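Local coordinates for uncharacterized protein (Bacteroides uniformis, PDB 4Q53), which is of unknown function but belongs to the DUF4783 family and adopts a cystatin-like fold of the NTF2 clan, at residues Thr43-Gly46 and Thr47-Phe51; Ile77-Ala81 and Asn82-Arg86. One frame throughout, in Å; residues are numbered along the deposited sequence. Where two conformers were deposited one is given.

Interaction 1: Thr43-Gly46 and Thr47-Phe51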
loop_
_atom_site.group_PDB
_atom_site.type_symbol
_atom_site.label_atom_id
_atom_site.label_comp_id
_atom_site.label_asym_id
_atom_site.label_seq_id
_atom_site.Cartn_x
_atom_site.Cartn_y
_atom_site.Cartn_z
ATOM N N THR A 43 0.483 -11.241 8.029
ATOM C CA THR A 43 -0.943 -10.945 7.989
ATOM C C THR A 43 -1.221 -9.786 7.039
ATOM O O THR A 43 -2.225 -9.779 6.334
ATOM C CB THR A 43 -1.462 -10.618 9.391
ATOM O OG1 THR A 43 -1.220 -11.743 10.252
ATOM C CG2 THR A 43 -2.951 -10.283 9.374
ATOM N N ALA A 44 -0.325 -8.809 7.023
ATOM C CA ALA A 44 -0.470 -7.684 6.112
ATOM C C ALA A 44 -0.426 -8.135 4.657
ATOM O O ALA A 44 -1.243 -7.708 3.844
ATOM C CB ALA A 44 0.601 -6.657 6.382
ATOM N N GLU A 45 0.513 -9.012 4.328
ATOM C CA GLU A 45 0.585 -9.540 2.969
ATOM C C GLU A 45 -0.692 -10.301 2.629
ATOM O O GLU A 45 -1.212 -10.173 1.532
ATOM C CB GLU A 45 1.832 -10.415 2.773
ATOM C CG GLU A 45 2.105 -10.872 1.331
ATOM C CD GLU A 45 1.186 -11.976 0.820
ATOM O OE1 GLU A 45 0.690 -12.799 1.623
ATOM O OE2 GLU A 45 0.967 -12.042 -0.408
ATOM N N GLY A 46 -1.190 -11.093 3.574
ATOM C CA GLY A 46 -2.414 -11.848 3.360
ATOM C C GLY A 46 -3.627 -10.965 3.141
ATOM O O GLY A 46 -4.478 -11.229 2.279
ATOM N N THR A 47 -3.709 -9.893 3.915
ATOM C CA THR A 47 -4.794 -8.941 3.763
ATOM C C THR A 47 -4.722 -8.264 2.381
ATOM O O THR A 47 -5.731 -8.099 1.704
ATOM C CB THR A 47 -4.714 -7.886 4.870
ATOM O OG1 THR A 47 -4.860 -8.533 6.133
ATOM C CG2 THR A 47 -5.790 -6.830 4.718
HETATM N N MSE A 48 -3.526 -7.866 1.968
HETATM C CA MSE A 48 -3.366 -7.235 0.659
HETATM C C MSE A 48 -3.638 -8.231 -0.474
HETATM O O MSE A 48 -4.196 -7.855 -1.499
HETATM C CB MSE A 48 -1.998 -6.542 0.542
HETATM C CG MSE A 48 -1.883 -5.275 1.414
HETATM SE SE MSE A 48 -3.322 -3.998 1.127
HETATM C CE MSE A 48 -3.210 -3.827 -0.809
ATOM N N ALA A 49 -3.264 -9.500 -0.291
ATOM C CA ALA A 49 -3.558 -10.518 -1.293
ATOM C C ALA A 49 -5.067 -10.619 -1.484
ATOM O O ALA A 49 -5.566 -10.671 -2.610
ATOM C CB ALA A 49 -2.979 -11.889 -0.892
ATOM N N ALA A 50 -5.801 -10.652 -0.377
ATOM C CA ALA A 50 -7.258 -10.738 -0.461
ATOM C C ALA A 50 -7.811 -9.471 -1.124
ATOM O O ALA A 50 -8.734 -9.531 -1.938
ATOM C CB ALA A 50 -7.870 -10.926 0.913
ATOM N N PHE A 51 -7.254 -8.319 -0.784
ATOM C CA PHE A 51 -7.760 -7.088 -1.366
ATOM C C PHE A 51 -7.582 -7.092 -2.878
ATOM O O PHE A 51 -8.521 -6.810 -3.615
ATOM C CB PHE A 51 -7.095 -5.842 -0.775
ATOM C CG PHE A 51 -7.661 -4.567 -1.339
ATOM C CD1 PHE A 51 -8.820 -4.014 -0.812
ATOM C CD2 PHE A 51 -7.071 -3.959 -2.439
ATOM C CE1 PHE A 51 -9.365 -2.865 -1.355
ATOM C CE2 PHE A 51 -7.624 -2.827 -2.992
ATOM C CZ PHE A 51 -8.766 -2.277 -2.442
#

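Interaction 2: Ile77-Ala81 and Asn82-Arg86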
loop_
_atom_site.group_PDB
_atom_site.type_symbol
_atom_site.label_atom_id
_atom_site.label_comp_id
_atom_site.label_asym_id
_atom_site.label_seq_id
_atom_site.Cartn_x
_atom_site.Cartn_y
_atom_site.Cartn_z
ATOM N N ILE A 77 -4.252 7.139 -6.666
ATOM C CA ILE A 77 -5.565 6.603 -6.971
ATOM C C ILE A 77 -5.432 5.244 -7.639
ATOM O O ILE A 77 -4.746 5.086 -8.658
ATOM C CB ILE A 77 -6.372 7.535 -7.910
ATOM C CG1 ILE A 77 -6.575 8.916 -7.302
ATOM C CG2 ILE A 77 -7.716 6.936 -8.272
ATOM C CD1 ILE A 77 -7.588 8.983 -6.237
ATOM N N LEU A 78 -6.123 4.268 -7.054
ATOM C CA LEU A 78 -6.152 2.896 -7.541
ATOM C C LEU A 78 -7.486 2.631 -8.211
ATOM O O LEU A 78 -8.522 2.684 -7.562
ATOM C CB LEU A 78 -5.957 1.937 -6.364
ATOM C CG LEU A 78 -5.770 0.457 -6.681
ATOM C CD1 LEU A 78 -4.399 0.213 -7.298
ATOM C CD2 LEU A 78 -5.957 -0.367 -5.434
HETATM N N MSE A 79 -7.451 2.372 -9.518
HETATM C CA MSE A 79 -8.663 2.044 -10.239
HETATM C C MSE A 79 -8.734 0.536 -10.397
HETATM O O MSE A 79 -7.752 -0.109 -10.773
HETATM C CB MSE A 79 -8.669 2.737 -11.591
HETATM C CG MSE A 79 -8.795 4.255 -11.489
HETATM SE SE MSE A 79 -8.843 5.110 -13.243
HETATM C CE MSE A 79 -10.366 4.140 -13.963
ATOM N N THR A 80 -9.890 -0.025 -10.052
ATOM C CA THR A 80 -10.062 -1.477 -10.108
ATOM C C THR A 80 -11.390 -1.849 -10.732
ATOM O O THR A 80 -12.242 -0.991 -10.959
ATOM C CB THR A 80 -9.956 -2.179 -8.714
ATOM O OG1 THR A 80 -11.237 -2.209 -8.074
ATOM C CG2 THR A 80 -8.924 -1.512 -7.809
ATOM N N ALA A 81 -11.552 -3.139 -11.009
ATOM C CA ALA A 81 -12.793 -3.660 -11.565
ATOM C C ALA A 81 -13.916 -3.699 -10.522
ATOM O O ALA A 81 -15.058 -4.004 -10.862
ATOM C CB ALA A 81 -12.558 -5.058 -12.163
ATOM N N ASN A 82 -13.592 -3.384 -9.265
ATOM C CA ASN A 82 -14.568 -3.396 -8.169
ATOM C C ASN A 82 -14.376 -2.157 -7.277
ATOM O O ASN A 82 -14.158 -2.259 -6.075
ATOM C CB ASN A 82 -14.423 -4.705 -7.377
ATOM C CG ASN A 82 -15.485 -4.885 -6.295
ATOM O OD1 ASN A 82 -16.558 -4.272 -6.317
ATOM N ND2 ASN A 82 -15.175 -5.740 -5.324
ATOM N N GLY A 83 -14.451 -0.982 -7.888
ATOM C CA GLY A 83 -14.277 0.272 -7.174
ATOM C C GLY A 83 -12.968 0.972 -7.459
ATOM O O GLY A 83 -11.976 0.352 -7.881
ATOM N N ASN A 84 -12.975 2.281 -7.220
ATOM C CA ASN A 84 -11.758 3.081 -7.233
ATOM C C ASN A 84 -11.465 3.522 -5.810
ATOM O O ASN A 84 -12.388 3.728 -5.019
ATOM C CB ASN A 84 -11.935 4.283 -8.152
ATOM C CG ASN A 84 -12.308 3.872 -9.562
ATOM O OD1 ASN A 84 -11.805 2.876 -10.086
ATOM N ND2 ASN A 84 -13.202 4.623 -10.178
ATOM N N PHE A 85 -10.182 3.665 -5.490
ATOM C CA PHE A 85 -9.755 3.883 -4.119
ATOM C C PHE A 85 -8.637 4.914 -4.073
ATOM O O PHE A 85 -7.715 4.887 -4.886
ATOM C CB PHE A 85 -9.236 2.589 -3.490
ATOM C CG PHE A 85 -10.237 1.489 -3.478
ATOM C CD1 PHE A 85 -10.391 0.654 -4.571
ATOM C CD2 PHE A 85 -11.050 1.288 -2.372
ATOM C CE1 PHE A 85 -11.327 -0.344 -4.572
ATOM C CE2 PHE A 85 -12.001 0.288 -2.380
ATOM C CZ PHE A 85 -12.145 -0.519 -3.481
ATOM N N ARG A 86 -8.691 5.780 -3.072
ATOM C CA ARG A 86 -7.511 6.516 -2.678
ATOM C C ARG A 86 -6.640 5.635 -1.817
ATOM O O ARG A 86 -7.145 4.967 -0.912
ATOM C CB ARG A 86 -7.914 7.756 -1.867
ATOM C CG ARG A 86 -8.978 8.612 -2.502
ATOM C CD ARG A 86 -8.370 9.697 -3.347
ATOM N NE ARG A 86 -8.447 11.000 -2.705
ATOM C CZ ARG A 86 -7.407 11.705 -2.266
ATOM N NH1 ARG A 86 -6.153 11.256 -2.389
ATOM N NH2 ARG A 86 -7.637 12.874 -1.701
HETATM O O HOH W 1 -12.203 1.554 -12.382
HETATM O O HOH W 2 -15.209 -0.619 -10.748
#

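Interaction 1: Thr43-Gly46 and Thr47-Phe51
T43 and T47, one helical turn apart, meet at a single carbonyl oxygen that serves two donors, a compact example of how a threonine on a helix can bond back to the turn before it. The amide T47 N donates to T43 O at 2.8 Å, the ordinary i to i+4 bond. The hydroxyl T47 OG1 donates to the same T43 O at 2.9 Å, from the opposite face of the carbonyl plane and 37° out of it. T47 can do this because its OG1 stands anti to its own carbonyl carbon (chi1 -62°), beside the backbone N and turned toward the preceding turn. The methyl CG2 of T43 passes T47 OG1 obliquely at 4.1 Å, while the hydroxyl of T43 bonds instead to D40.

The tight part of the contact is the backbone. M48 N to A44 O, A49 N to E45 O and A50 N to G46 O repeat the pattern. On the protein side, A44 packs on V28, M48 on L20 and I105, and F51 on I32, so this face of the helix is buried against the sheet and helix 17-20. E45 and A49 lie on the flank facing helix 17-20: a bend at chi2 (-75°) brings E45 OE2 near A49 CB, at 4.0 Å, and a hydrogen bond to S17 holds that carboxylate oxygen.

The outward side is looser. T43 and A50 are exposed, and G46 brings no side chain to it.

With one face against the strands and helix 17-20, and T43, G46 and A50 toward the outside, the arrangement is that of an amphipathic alpha-helix lying on the curved sheet of a cystatin-like fold.

Interaction 2: Ile77-Ala81 and Asn82-Arg86
The F85 ring meets T80 at its edge: T80 OG1 lies in the ring plane, 4.0 Å from F85 CE1, and the two side chains cross at about a right angle. L78 O also lies near that plane by the ring edge, while F51 and H55 make edge-to-face contacts with the ring. On the other side of the hairpin the side chain of N84 lies beside that of M79 in the conformer given, with N84 OD1 3.5 Å from M79 CB; its ND2 bonds to E110.

Between the strands, L78 and F85 form an antiparallel hydrogen-bonded pair, the bond from L78 N to F85 O nearly straight at 175°. At the turn the threonine hydroxyl takes over. T80 OG1 donates to G83 O at 2.7 Å, in the carbonyl plane and on a lone pair, and accepts from N82 N at 2.9 Å. Its position between backbone N and carbonyl carbon (chi1 88°) aims it into the turn. A valine here would probably leave N82 N without this acceptor and take from G83 O its short bond, leaving the weak one from T80 N, so the turn would be less firmly fixed. G83, at phi 107°, sits where a side chain would run into the carbonyl oxygen of the residue before it, and a CB would also be crowded by F85 CZ.

Two waters extend the network, one linking T80 O to N84 OD1 and the other linking T80 O to G83 N. The chemistry thus implies a division of labour: apolar and aromatic groups secure the inner side of the hairpin, while a hydroxyl and two waters bond to the backbone at the turn, with N84 OD1 adding a weak bond from T80 N.

In the fold
The two contacts come in series along the chain, interaction 1 within helix 41-54 and interaction 2 at the turn joining strands 71-80 and 83-87, with strand 57-67 between them. Their centres lie about 16 Å apart, yet F51 bridges them: its CE2 is 3.8 Å from L78 CD2, and its CZ is 3.9 Å from F85 CE1. I105, on strand 97-107, touches both F51 and F85 and so belongs to the same apolar cluster. Helix and hairpin are thereby joined across the concave core of one fold, the helix-on-curved-sheet architecture of the NTF2 clan; whether this region also forms a functional pocket is unknown.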